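Predicted protease of the collagenase family (Methanopyrus kandleri, PDB 5D88) probably acts as a peptidase of the U32 family, built on a TIM-barrel fold and carrying a bound zinc ion. Local coordinates at residues 24-29 and 36-41; 29-34 and 74-79; 65-70 and 106-111; 136-141 and 185-190; 140-145 and 202-207. All blocks are in the same frame, centred on the assembly; numbering follows the deposited sequence. Where two conformers were deposited one is given.

All five contacts belong to one TIM-barrel fold. Interactions 1 and 2 share Cys29, and their centres lie about 8 Å apart beside strand 23-27; interaction 3 adjoins interaction 2 through helix 63-75, with centres about 12 Å apart. Interaction 4 crosses the barrel interior and meets interaction 1 where Trp25 packs against Arg187. Interactions 4 and 5 share Ser140 and His141 and touch the same acetate, their centres about 13 Å apart. Interaction 5 is the one nearest the metal: the side chain of Arg204 is about 10 Å from the zinc ion, which Cys88 and His209 bind. Interactions 1 and 5 lie on opposite sides of the chain's centre, about 23 Å apart between contact centres.

Interaction 1: residues 24-29 and 36-41; sequences RWYLCC and TVPEDS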
# COMPACT_ATOMS: atom_id res chain seq x y z
N ARG A 24 -24.98 12.74 3.07
CA ARG A 24 -23.82 13.62 3.20
C ARG A 24 -23.16 13.43 4.55
O ARG A 24 -23.80 13.60 5.60
CB ARG A 24 -24.21 15.08 2.99
CG ARG A 24 -24.70 15.34 1.57
CD ARG A 24 -24.89 16.81 1.29
NE ARG A 24 -23.67 17.61 1.45
CZ ARG A 24 -22.77 17.82 0.50
NH1 ARG A 24 -22.91 17.28 -0.70
NH2 ARG A 24 -21.71 18.58 0.75
N TRP A 25 -21.87 13.12 4.52
CA TRP A 25 -21.04 12.88 5.69
C TRP A 25 -19.91 13.89 5.71
O TRP A 25 -19.33 14.22 4.67
CB TRP A 25 -20.48 11.47 5.63
CG TRP A 25 -21.53 10.43 5.78
CD1 TRP A 25 -22.36 9.95 4.81
CD2 TRP A 25 -21.87 9.75 6.98
NE1 TRP A 25 -23.20 9.00 5.35
CE2 TRP A 25 -22.92 8.87 6.68
CE3 TRP A 25 -21.39 9.80 8.29
CZ2 TRP A 25 -23.48 8.03 7.64
CZ3 TRP A 25 -21.96 8.99 9.23
CH2 TRP A 25 -22.99 8.11 8.91
N TYR A 26 -19.57 14.37 6.91
CA TYR A 26 -18.51 15.34 7.09
C TYR A 26 -17.46 14.82 8.07
O TYR A 26 -17.80 14.30 9.13
CB TYR A 26 -19.07 16.67 7.59
CG TYR A 26 -19.83 17.39 6.52
CD1 TYR A 26 -21.14 17.07 6.24
CD2 TYR A 26 -19.20 18.36 5.75
CE1 TYR A 26 -21.83 17.73 5.23
CE2 TYR A 26 -19.87 18.99 4.75
CZ TYR A 26 -21.18 18.68 4.49
OH TYR A 26 -21.83 19.35 3.48
N LEU A 27 -16.20 14.97 7.69
CA LEU A 27 -15.10 14.71 8.60
C LEU A 27 -15.16 15.67 9.77
O LEU A 27 -15.44 16.86 9.61
CB LEU A 27 -13.77 14.88 7.84
CG LEU A 27 -12.51 14.65 8.68
CD1 LEU A 27 -12.30 13.18 8.99
CD2 LEU A 27 -11.30 15.24 8.00
N CYS A 28 -14.89 15.16 10.97
CA CYS A 28 -14.83 16.00 12.16
C CYS A 28 -13.63 15.58 12.98
O CYS A 28 -13.59 14.46 13.50
CB CYS A 28 -16.13 15.89 12.97
SG CYS A 28 -16.10 16.88 14.43
N CYS A 29 -12.65 16.50 13.11
CA CYS A 29 -11.38 16.21 13.76
C CYS A 29 -11.25 16.85 15.13
O CYS A 29 -10.23 16.62 15.81
CB CYS A 29 -10.21 16.69 12.91
SG CYS A 29 -10.08 15.82 11.39
N THR A 36 -19.06 23.45 12.69
CA THR A 36 -19.12 23.90 11.30
C THR A 36 -19.85 22.92 10.38
O THR A 36 -20.09 23.24 9.21
CB THR A 36 -17.71 24.14 10.75
OG1 THR A 36 -17.11 22.88 10.39
CG2 THR A 36 -16.83 24.84 11.81
N VAL A 37 -20.19 21.75 10.88
CA VAL A 37 -20.92 20.78 10.07
C VAL A 37 -22.31 21.33 9.76
O VAL A 37 -23.01 21.78 10.68
CB VAL A 37 -21.02 19.45 10.81
CG1 VAL A 37 -21.94 18.47 10.06
CG2 VAL A 37 -19.63 18.87 11.01
N PRO A 38 -22.75 21.30 8.51
CA PRO A 38 -24.09 21.82 8.19
C PRO A 38 -25.17 21.11 8.99
O PRO A 38 -25.10 19.90 9.25
CB PRO A 38 -24.22 21.55 6.69
CG PRO A 38 -22.81 21.55 6.20
CD PRO A 38 -22.04 20.88 7.29
N GLU A 39 -26.21 21.87 9.35
CA GLU A 39 -27.27 21.35 10.20
C GLU A 39 -27.98 20.15 9.58
O GLU A 39 -28.40 19.24 10.31
CB GLU A 39 -28.28 22.44 10.52
CG GLU A 39 -27.84 23.41 11.61
CD GLU A 39 -28.95 24.36 12.05
OE1 GLU A 39 -30.02 23.88 12.48
OE2 GLU A 39 -28.75 25.59 11.95
N ASP A 40 -28.12 20.11 8.26
CA ASP A 40 -28.88 19.05 7.60
C ASP A 40 -28.03 17.84 7.24
O ASP A 40 -28.50 16.97 6.51
CB ASP A 40 -29.57 19.59 6.35
CG ASP A 40 -28.61 20.25 5.38
OD1 ASP A 40 -27.38 20.04 5.51
OD2 ASP A 40 -29.07 20.99 4.48
N SER A 41 -26.81 17.75 7.74
CA SER A 41 -25.95 16.65 7.37
C SER A 41 -26.49 15.34 7.92
O SER A 41 -27.23 15.30 8.92
CB SER A 41 -24.54 16.89 7.88
OG SER A 41 -24.02 18.07 7.30
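Tyr26 reaches from strand 23-27 into the loop 36-41, and each level of its side chain meets a different residue. At the root, CB lies 4.1 Å from Val37 CG2, with Val37 CG1 at a similar distance. Tyr26 CG is anti to the carbonyl carbon (chi1 -72°), which carries the ring to Pro38 and Ser41. One flank of the ring passes Ser41: Tyr26 CE1 is 3.0 Å from Ser41 OG, and Tyr26 CD1 is close to the same oxygen. Over the middle of one face sits Pro38, whose CD is 3.7 Å from the ring centroid and 12° off the ring normal, a CH-pi contact in which the proline and tyrosine side chains cross at about a right angle. At the tip, Tyr26 OH touches Pro38 CG at 3.6 Å. In the conformer given, Arg24 grips this oxygen side-on, NH2 donating at 2.8 Å and NE at 3.2 Å, with the hydroxyl in the guanidinium plane. Ser41 OG is itself tied down, donating to Pro38 O at 2.9 Å; that carbonyl also accepts from Ser41 N and closes the type I turn 38-41. The loop thus folds back against the first barrel strand just before strand 43-47 begins, with Tyr26 also touching Ile247 of strand 244-247 and Val37 resting on Ile44.

Interaction 2: residues 29-34 and 74-79; sequences CSRHHL and KDRGLS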
# COMPACT_ATOMS: atom_id res chain seq x y z
N CYS A 29 -12.65 16.50 13.11
CA CYS A 29 -11.38 16.21 13.76
C CYS A 29 -11.25 16.85 15.13
O CYS A 29 -10.23 16.62 15.81
CB CYS A 29 -10.21 16.69 12.91
SG CYS A 29 -10.08 15.82 11.39
N SER A 30 -12.23 17.63 15.56
CA SER A 30 -12.16 18.30 16.84
C SER A 30 -13.56 18.69 17.26
O SER A 30 -14.47 18.79 16.43
CB SER A 30 -11.27 19.55 16.79
OG SER A 30 -11.90 20.59 16.07
N ARG A 31 -13.73 18.90 18.57
CA ARG A 31 -14.99 19.41 19.07
C ARG A 31 -15.37 20.72 18.38
O ARG A 31 -16.55 20.96 18.09
CB ARG A 31 -14.89 19.60 20.59
CG ARG A 31 -16.09 20.29 21.20
CD ARG A 31 -17.33 19.42 21.11
NE ARG A 31 -18.48 20.08 21.70
CZ ARG A 31 -19.23 20.97 21.06
NH1 ARG A 31 -18.95 21.33 19.81
NH2 ARG A 31 -20.28 21.52 21.68
N HIS A 32 -14.39 21.58 18.09
CA HIS A 32 -14.72 22.85 17.46
C HIS A 32 -15.15 22.65 16.00
O HIS A 32 -16.05 23.34 15.52
CB HIS A 32 -13.54 23.81 17.54
CG HIS A 32 -13.74 25.07 16.76
ND1 HIS A 32 -14.65 26.03 17.13
CD2 HIS A 32 -13.16 25.51 15.62
CE1 HIS A 32 -14.62 27.02 16.25
NE2 HIS A 32 -13.72 26.73 15.33
N HIS A 33 -14.47 21.75 15.28
CA HIS A 33 -14.81 21.42 13.90
C HIS A 33 -16.27 20.99 13.77
O HIS A 33 -16.90 21.23 12.73
CB HIS A 33 -13.86 20.29 13.44
CG HIS A 33 -13.72 20.13 11.95
ND1 HIS A 33 -13.20 18.98 11.39
CD2 HIS A 33 -13.97 20.97 10.92
CE1 HIS A 33 -13.17 19.10 10.08
NE2 HIS A 33 -13.63 20.31 9.76
N LEU A 34 -16.81 20.35 14.81
CA LEU A 34 -18.19 19.87 14.78
C LEU A 34 -19.17 21.01 14.57
O LEU A 34 -20.21 20.83 13.92
CB LEU A 34 -18.51 19.14 16.08
CG LEU A 34 -19.90 18.51 16.22
CD1 LEU A 34 -20.17 17.53 15.08
CD2 LEU A 34 -20.08 17.81 17.58
N LYS A 74 -24.31 13.05 18.56
CA LYS A 74 -25.56 12.33 18.77
C LYS A 74 -26.65 13.24 19.31
O LYS A 74 -27.81 13.14 18.91
CB LYS A 74 -25.33 11.15 19.70
CG LYS A 74 -24.56 10.02 19.07
CD LYS A 74 -24.16 9.01 20.13
CE LYS A 74 -23.44 7.82 19.55
NZ LYS A 74 -24.39 6.74 19.20
N ASP A 75 -26.30 14.13 20.24
CA ASP A 75 -27.28 15.10 20.74
C ASP A 75 -27.91 15.87 19.60
O ASP A 75 -29.11 16.18 19.64
CB ASP A 75 -26.61 16.07 21.71
CG ASP A 75 -26.53 15.52 23.12
OD1 ASP A 75 -26.48 14.28 23.28
OD2 ASP A 75 -26.53 16.34 24.06
N ARG A 76 -27.13 16.19 18.58
CA ARG A 76 -27.60 16.94 17.44
C ARG A 76 -28.21 16.04 16.36
O ARG A 76 -28.52 16.52 15.26
CB ARG A 76 -26.44 17.78 16.88
CG ARG A 76 -25.89 18.79 17.93
CD ARG A 76 -24.66 19.56 17.47
NE ARG A 76 -24.17 20.52 18.48
CZ ARG A 76 -23.10 21.29 18.33
NH1 ARG A 76 -22.39 21.24 17.21
NH2 ARG A 76 -22.74 22.13 19.30
N GLY A 77 -28.40 14.76 16.67
CA GLY A 77 -29.06 13.83 15.77
C GLY A 77 -28.24 13.39 14.57
O GLY A 77 -28.81 12.89 13.60
N LEU A 78 -26.92 13.58 14.62
CA LEU A 78 -26.05 13.12 13.56
C LEU A 78 -25.70 11.65 13.76
O LEU A 78 -25.42 11.22 14.88
CB LEU A 78 -24.77 13.96 13.53
CG LEU A 78 -24.96 15.42 13.08
CD1 LEU A 78 -23.80 16.30 13.51
CD2 LEU A 78 -25.12 15.46 11.57
N SER A 79 -25.71 10.89 12.68
CA SER A 79 -25.08 9.58 12.70
C SER A 79 -23.57 9.75 12.80
O SER A 79 -23.01 10.80 12.46
CB SER A 79 -25.44 8.77 11.44
OG SER A 79 -26.83 8.57 11.37
O HOH W 1 -22.93 20.41 14.59
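Leu34 packs obliquely against the end of Arg76, its CG 3.8 Å from Arg76 NH1, while its CD1 slides past Leu78 CD1 at 4.1 Å. With CG anti to the backbone N (chi1 -178°), Leu34 points its branches at the loop that leaves helix 63-75. That helix ends in a Schellman motif with Gly77 as its C-prime residue. Arg76 stretches back from there, extended from CG to NE, and crosses Arg31 at about a right angle: Arg76 NH2 is 3.5 Å from Arg31 NH2, the two guanidinium planes 87° apart. A water bridges the segments, donating a hydrogen bond to Leu34 O at 2.8 Å and accepting one from Arg76 NH1 at 2.8 Å. Asp35 OD1 forms salt bridges with both Arg31 NH1 and Arg76 NH1, and this shared carboxylate is probably what lets the two guanidinium groups lie so close, beside the apolar contact of Leu34 with Leu78.

Interaction 3: residues 65-70 and 106-111; sequences EVEDIV and LDYLAS
Tyr108 and Glu67 meet at their polar ends, the phenol of helix 98-113 reaching the carboxylate of helix 63-75. Their side chains run at a slant to each other, and the carboxylate plane is turned 42° from the tyrosine ring. Glu67 OE2 lies at the ring's edge, in its plane, where Tyr108 OH donates to it at 3.0 Å. The lone pair used is the anti one, on the side away from OE1, so the hydroxyl approaches beside the glutamate chain and comes within 3.7 Å of Glu67 CG. Tyr108 CE1 is also 3.7 Å from Glu67 OE2, which therefore rests against the hydroxyl end of the ring. The torsions suit this meeting: Tyr108 has CG anti to its main-chain nitrogen (chi1 168°), carrying the ring out across the interval between the helices, while Glu67 is extended beyond CG. Replacing Glu67 by an alanine is likely to deprive the tyrosine hydroxyl of this acceptor and let the ring end move more easily. The backbones stay well apart, the CA atoms of Glu67 and Leu109 being 10.5 Å from each other. Helices 63-75 and 98-113 are consecutive outer helices of the barrel, with strand 79-83 between them in the chain. Leu113 packs against Glu67, Tyr108 and Val66, and on the inner side of helix 63-75 Ile69 and Val70 rest on strand 43-47.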
# COMPACT_ATOMS: atom_id res chain seq x y z
N GLU A 65 -11.08 13.59 23.20
CA GLU A 65 -11.79 14.45 22.25
C GLU A 65 -12.79 13.67 21.43
O GLU A 65 -13.89 14.16 21.16
CB GLU A 65 -10.81 15.12 21.30
CG GLU A 65 -9.81 16.03 21.90
CD GLU A 65 -8.93 16.62 20.82
OE1 GLU A 65 -9.41 17.53 20.12
OE2 GLU A 65 -7.80 16.11 20.63
N VAL A 66 -12.40 12.49 20.96
CA VAL A 66 -13.31 11.63 20.21
C VAL A 66 -14.60 11.42 20.98
O VAL A 66 -15.70 11.52 20.43
CB VAL A 66 -12.62 10.30 19.88
CG1 VAL A 66 -13.60 9.30 19.27
CG2 VAL A 66 -11.46 10.56 18.94
N GLU A 67 -14.49 11.13 22.27
CA GLU A 67 -15.68 10.80 23.05
C GLU A 67 -16.58 12.02 23.20
O GLU A 67 -17.81 11.91 23.11
CB GLU A 67 -15.25 10.22 24.39
CG GLU A 67 -14.55 8.86 24.15
CD GLU A 67 -13.99 8.20 25.40
OE1 GLU A 67 -14.02 8.81 26.49
OE2 GLU A 67 -13.51 7.05 25.27
N ASP A 68 -15.99 13.20 23.37
CA ASP A 68 -16.75 14.44 23.41
C ASP A 68 -17.44 14.72 22.07
O ASP A 68 -18.62 15.10 22.03
CB ASP A 68 -15.81 15.58 23.79
CG ASP A 68 -16.53 16.88 24.04
OD1 ASP A 68 -17.62 16.86 24.66
OD2 ASP A 68 -15.99 17.92 23.63
N ILE A 69 -16.72 14.54 20.96
CA ILE A 69 -17.29 14.76 19.63
C ILE A 69 -18.51 13.87 19.43
O ILE A 69 -19.54 14.30 18.90
CB ILE A 69 -16.24 14.50 18.55
CG1 ILE A 69 -15.18 15.61 18.55
CG2 ILE A 69 -16.90 14.37 17.15
CD1 ILE A 69 -13.90 15.19 17.83
N VAL A 70 -18.38 12.59 19.79
CA VAL A 70 -19.44 11.63 19.50
C VAL A 70 -20.68 11.95 20.33
O VAL A 70 -21.81 11.90 19.82
CB VAL A 70 -18.94 10.19 19.73
CG1 VAL A 70 -20.07 9.21 19.58
CG2 VAL A 70 -17.83 9.85 18.73
N LEU A 106 -12.91 -3.27 18.36
CA LEU A 106 -14.23 -3.16 17.77
C LEU A 106 -15.31 -3.10 18.84
O LEU A 106 -16.30 -2.39 18.66
CB LEU A 106 -14.47 -4.32 16.81
CG LEU A 106 -13.43 -4.37 15.69
CD1 LEU A 106 -13.70 -5.54 14.78
CD2 LEU A 106 -13.40 -3.09 14.90
N ASP A 107 -15.14 -3.80 19.97
CA ASP A 107 -16.08 -3.65 21.08
C ASP A 107 -16.12 -2.22 21.57
O ASP A 107 -17.19 -1.70 21.92
CB ASP A 107 -15.70 -4.55 22.25
CG ASP A 107 -15.98 -6.00 22.00
OD1 ASP A 107 -16.62 -6.37 20.99
OD2 ASP A 107 -15.54 -6.78 22.88
N TYR A 108 -14.96 -1.58 21.65
CA TYR A 108 -14.93 -0.19 22.05
C TYR A 108 -15.76 0.66 21.10
O TYR A 108 -16.61 1.44 21.53
CB TYR A 108 -13.48 0.28 22.09
CG TYR A 108 -13.35 1.76 22.22
CD1 TYR A 108 -13.69 2.41 23.40
CD2 TYR A 108 -12.90 2.53 21.15
CE1 TYR A 108 -13.58 3.77 23.52
CE2 TYR A 108 -12.78 3.90 21.26
CZ TYR A 108 -13.13 4.52 22.45
OH TYR A 108 -13.02 5.88 22.56
N LEU A 109 -15.58 0.47 19.80
CA LEU A 109 -16.36 1.24 18.82
C LEU A 109 -17.84 0.93 18.93
O LEU A 109 -18.68 1.84 18.94
CB LEU A 109 -15.86 0.93 17.42
CG LEU A 109 -14.39 1.28 17.15
CD1 LEU A 109 -14.07 0.90 15.73
CD2 LEU A 109 -14.14 2.75 17.38
N ALA A 110 -18.19 -0.36 19.02
CA ALA A 110 -19.58 -0.79 18.93
C ALA A 110 -20.35 -0.51 20.22
O ALA A 110 -21.53 -0.14 20.17
CB ALA A 110 -19.66 -2.29 18.60
N SER A 111 -19.71 -0.70 21.37
CA SER A 111 -20.44 -0.76 22.64
C SER A 111 -20.11 0.38 23.59
O SER A 111 -20.94 0.69 24.46
CB SER A 111 -20.15 -2.09 23.34
OG SER A 111 -20.55 -3.15 22.50

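Interaction 4: residues 136-141 and 185-190; sequences TVVVSH and ELRTAV. With ACT (acetate ion), chain C.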
# COMPACT_ATOMS: atom_id res chain seq x y z
N THR A 136 -22.43 -0.47 10.25
CA THR A 136 -22.21 -0.21 8.83
C THR A 136 -20.72 -0.36 8.53
O THR A 136 -19.89 0.30 9.16
CB THR A 136 -22.67 1.20 8.44
OG1 THR A 136 -24.01 1.42 8.86
CG2 THR A 136 -22.60 1.38 6.93
N VAL A 137 -20.39 -1.20 7.55
CA VAL A 137 -19.00 -1.44 7.18
C VAL A 137 -18.71 -0.65 5.90
O VAL A 137 -19.22 -0.98 4.83
CB VAL A 137 -18.71 -2.93 6.98
CG1 VAL A 137 -17.25 -3.16 6.64
CG2 VAL A 137 -19.09 -3.71 8.22
N VAL A 138 -17.89 0.39 6.04
CA VAL A 138 -17.55 1.31 4.94
C VAL A 138 -16.10 1.08 4.57
O VAL A 138 -15.20 1.18 5.42
CB VAL A 138 -17.76 2.78 5.35
CG1 VAL A 138 -17.46 3.71 4.18
CG2 VAL A 138 -19.15 3.01 5.87
N VAL A 139 -15.84 0.79 3.29
CA VAL A 139 -14.47 0.70 2.80
C VAL A 139 -13.98 2.11 2.48
O VAL A 139 -14.56 2.81 1.64
CB VAL A 139 -14.37 -0.21 1.58
CG1 VAL A 139 -12.93 -0.24 1.08
CG2 VAL A 139 -14.85 -1.62 1.94
N SER A 140 -12.89 2.50 3.13
CA SER A 140 -12.29 3.80 2.94
C SER A 140 -11.72 3.96 1.54
O SER A 140 -11.28 3.01 0.92
CB SER A 140 -11.16 4.01 3.96
OG SER A 140 -10.66 5.34 3.89
N HIS A 141 -11.67 5.22 1.08
CA HIS A 141 -10.93 5.53 -0.12
C HIS A 141 -9.45 5.16 -0.00
O HIS A 141 -8.79 4.99 -1.03
CB HIS A 141 -11.09 7.01 -0.46
CG HIS A 141 -10.27 7.91 0.40
ND1 HIS A 141 -10.64 8.25 1.68
CD2 HIS A 141 -9.08 8.52 0.17
CE1 HIS A 141 -9.70 9.01 2.22
NE2 HIS A 141 -8.76 9.20 1.31
N GLU A 185 -23.71 0.26 -1.53
CA GLU A 185 -23.75 1.70 -1.73
C GLU A 185 -22.37 2.18 -2.13
O GLU A 185 -21.35 1.66 -1.67
CB GLU A 185 -24.19 2.40 -0.45
CG GLU A 185 -25.52 1.93 0.09
CD GLU A 185 -26.65 2.25 -0.84
OE1 GLU A 185 -26.92 3.44 -1.01
OE2 GLU A 185 -27.26 1.31 -1.39
N LEU A 186 -22.33 3.20 -2.99
CA LEU A 186 -21.06 3.80 -3.37
C LEU A 186 -20.94 5.21 -2.81
O LEU A 186 -21.85 6.03 -2.94
CB LEU A 186 -20.89 3.83 -4.88
CG LEU A 186 -20.89 2.46 -5.53
CD1 LEU A 186 -20.73 2.67 -7.00
CD2 LEU A 186 -19.78 1.56 -5.00
N ARG A 187 -19.78 5.48 -2.22
CA ARG A 187 -19.44 6.76 -1.62
C ARG A 187 -18.30 7.39 -2.39
O ARG A 187 -17.41 6.69 -2.90
CB ARG A 187 -19.04 6.56 -0.17
CG ARG A 187 -18.61 7.80 0.59
CD ARG A 187 -18.18 7.46 2.03
NE ARG A 187 -19.31 7.27 2.93
CZ ARG A 187 -19.22 7.23 4.25
NH1 ARG A 187 -18.06 7.38 4.87
NH2 ARG A 187 -20.32 7.05 4.97
N THR A 188 -18.32 8.72 -2.45
CA THR A 188 -17.22 9.51 -3.00
C THR A 188 -16.66 10.41 -1.91
O THR A 188 -17.41 11.00 -1.12
CB THR A 188 -17.69 10.36 -4.18
OG1 THR A 188 -16.62 11.19 -4.62
CG2 THR A 188 -18.88 11.24 -3.80
N ALA A 189 -15.34 10.49 -1.85
CA ALA A 189 -14.63 11.35 -0.91
C ALA A 189 -14.15 12.58 -1.64
O ALA A 189 -13.46 12.47 -2.65
CB ALA A 189 -13.43 10.62 -0.30
N VAL A 190 -14.50 13.76 -1.11
CA VAL A 190 -14.15 15.05 -1.71
C VAL A 190 -13.06 15.71 -0.88
O VAL A 190 -13.23 15.92 0.33
CB VAL A 190 -15.37 15.97 -1.80
CG1 VAL A 190 -15.00 17.29 -2.45
CG2 VAL A 190 -16.50 15.25 -2.53
C ACT C . -6.20 11.54 2.11
O ACT C . -6.76 11.12 1.07
OXT ACT C . -5.48 10.72 2.72
CH3 ACT C . -6.36 12.96 2.57
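The guanidinium of Arg187 carries Val138 on one face: CG1 of the valine stands 3.7 Å above the plane, offset toward the rim, and is 3.8 Å from Arg187 NH1. The second flat group, the imidazole of His141, has Ala189 CB obliquely placed 4.2 Å from ND1. At its edge lies an acetate ion, probably from the crystallisation liquor, with NE2 donating to acetate O at 2.8 Å and an N-H...O angle of 155°. Arg187 bends at chi3 (-79°), which turns its planar end across the valine, the two side chains meeting at about a right angle. Strands 136-139 and 185-190 are not neighbours in the barrel, since strand 161-163 lies between them, and these side chains meet in its interior, where Arg187 also touches Val161 and Thr163. The buried charge is well supplied with partners: Arg187 NH2 bonds to Gln81 and forms a salt bridge with Glu244, while Trp25 gives a cation-pi contact. The contact therefore joins an apolar valine to an arginine whose charge is probably balanced by Glu244 within the barrel, and at the strand ends His141 offers an N-H to an anion.

Interaction 5: residues 140-145 and 202-207; sequences SHTAAV and FERNLF. With ACT (acetate ion), chain C.
Arg204, extended from CG to NE with CG anti to its carbonyl carbon (chi1 -68°), reaches from helix 200-213 to the loop 140-145. Thr142 has OG1 between backbone N and carbonyl carbon (chi1 61°), which leaves CG2 over one guanidinium face, 3.6 Å from Arg204 NE. The His141 ring stands 85° from the guanidinium plane, its CD2 3.5 Å from Arg204 NH2. Both turn an edge to the acetate: Arg204 NH2 donates to acetate O at 2.9 Å, and NE adds a weak bond to OXT. Arg204 NH1 gives to two waters, which donate to His141 O and Thr142 O, while NH2 also bonds to Ile193 O. A leucine here would probably leave the anion without this charged partner and the two waters without the NH1 donor. With the zinc ion about 10 Å from the Arg204 side chain, this site, completed by Leu56 N and Ile193 N, is consistent with a pocket for an anionic group, here an acetate probably from the crystallisation liquor.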
# COMPACT_ATOMS: atom_id res chain seq x y z
N SER A 140 -12.89 2.50 3.13
CA SER A 140 -12.29 3.80 2.94
C SER A 140 -11.72 3.96 1.54
O SER A 140 -11.28 3.01 0.92
CB SER A 140 -11.16 4.01 3.96
OG SER A 140 -10.66 5.34 3.89
N HIS A 141 -11.67 5.22 1.08
CA HIS A 141 -10.93 5.53 -0.12
C HIS A 141 -9.45 5.16 -0.00
O HIS A 141 -8.79 4.99 -1.03
CB HIS A 141 -11.09 7.01 -0.46
CG HIS A 141 -10.27 7.91 0.40
ND1 HIS A 141 -10.64 8.25 1.68
CD2 HIS A 141 -9.08 8.52 0.17
CE1 HIS A 141 -9.70 9.01 2.22
NE2 HIS A 141 -8.76 9.20 1.31
N THR A 142 -8.91 5.00 1.21
CA THR A 142 -7.50 4.62 1.31
C THR A 142 -7.24 3.18 0.89
O THR A 142 -6.07 2.80 0.74
CB THR A 142 -6.97 4.82 2.72
OG1 THR A 142 -7.73 3.99 3.61
CG2 THR A 142 -7.08 6.31 3.12
N ALA A 143 -8.28 2.37 0.71
CA ALA A 143 -8.11 1.05 0.14
C ALA A 143 -7.94 1.07 -1.38
O ALA A 143 -7.66 0.01 -1.97
CB ALA A 143 -9.30 0.17 0.51
N ALA A 144 -8.15 2.22 -2.02
CA ALA A 144 -7.87 2.41 -3.45
C ALA A 144 -8.71 1.50 -4.35
O ALA A 144 -8.21 0.96 -5.33
CB ALA A 144 -6.38 2.23 -3.75
N VAL A 145 -9.99 1.35 -4.04
CA VAL A 145 -10.89 0.55 -4.86
C VAL A 145 -11.19 1.34 -6.14
O VAL A 145 -11.90 2.34 -6.12
CB VAL A 145 -12.18 0.19 -4.12
CG1 VAL A 145 -13.12 -0.55 -5.06
CG2 VAL A 145 -11.87 -0.68 -2.90
N PHE A 202 2.76 4.95 0.37
CA PHE A 202 3.79 4.85 1.38
C PHE A 202 3.53 5.82 2.52
O PHE A 202 3.76 5.49 3.69
CB PHE A 202 5.15 5.11 0.73
CG PHE A 202 5.43 4.16 -0.41
CD1 PHE A 202 5.93 2.89 -0.16
CD2 PHE A 202 5.15 4.52 -1.72
CE1 PHE A 202 6.16 2.01 -1.18
CE2 PHE A 202 5.37 3.63 -2.77
CZ PHE A 202 5.88 2.37 -2.50
N GLU A 203 3.05 7.02 2.19
CA GLU A 203 2.81 8.02 3.21
C GLU A 203 1.63 7.63 4.10
O GLU A 203 1.67 7.84 5.31
CB GLU A 203 2.58 9.38 2.56
CG GLU A 203 2.50 10.52 3.56
CD GLU A 203 2.43 11.87 2.89
OE1 GLU A 203 1.95 11.96 1.74
OE2 GLU A 203 2.84 12.86 3.54
N ARG A 204 0.60 7.03 3.51
CA ARG A 204 -0.52 6.55 4.32
C ARG A 204 -0.13 5.36 5.19
O ARG A 204 -0.63 5.24 6.31
CB ARG A 204 -1.69 6.19 3.41
CG ARG A 204 -2.31 7.37 2.74
CD ARG A 204 -3.50 6.87 2.05
NE ARG A 204 -4.29 7.91 1.44
CZ ARG A 204 -4.84 7.79 0.25
NH1 ARG A 204 -4.67 6.68 -0.48
NH2 ARG A 204 -5.58 8.77 -0.21
N ASN A 205 0.77 4.50 4.71
CA ASN A 205 1.31 3.46 5.57
C ASN A 205 2.01 4.08 6.77
O ASN A 205 1.85 3.62 7.91
CB ASN A 205 2.31 2.58 4.80
CG ASN A 205 1.65 1.54 3.89
OD1 ASN A 205 0.45 1.24 3.98
ND2 ASN A 205 2.47 0.94 3.03
N LEU A 206 2.79 5.14 6.54
CA LEU A 206 3.50 5.82 7.62
C LEU A 206 2.52 6.38 8.64
O LEU A 206 2.68 6.18 9.85
CB LEU A 206 4.38 6.93 7.06
CG LEU A 206 5.17 7.75 8.09
CD1 LEU A 206 6.22 6.90 8.79
CD2 LEU A 206 5.79 8.99 7.41
N PHE A 207 1.51 7.13 8.19
CA PHE A 207 0.58 7.70 9.16
C PHE A 207 -0.24 6.61 9.87
O PHE A 207 -0.64 6.80 11.02
CB PHE A 207 -0.34 8.71 8.49
CG PHE A 207 0.23 10.08 8.42
CD1 PHE A 207 1.25 10.37 7.54
CD2 PHE A 207 -0.24 11.08 9.26
CE1 PHE A 207 1.79 11.64 7.46
CE2 PHE A 207 0.29 12.38 9.19
CZ PHE A 207 1.31 12.66 8.30
C ACT C . -6.20 11.54 2.11
O ACT C . -6.76 11.12 1.07
OXT ACT C . -5.48 10.72 2.72
CH3 ACT C . -6.36 12.96 2.57
O HOH W 2 -6.78 6.25 -2.40
O HOH W 3 -3.72 4.13 0.54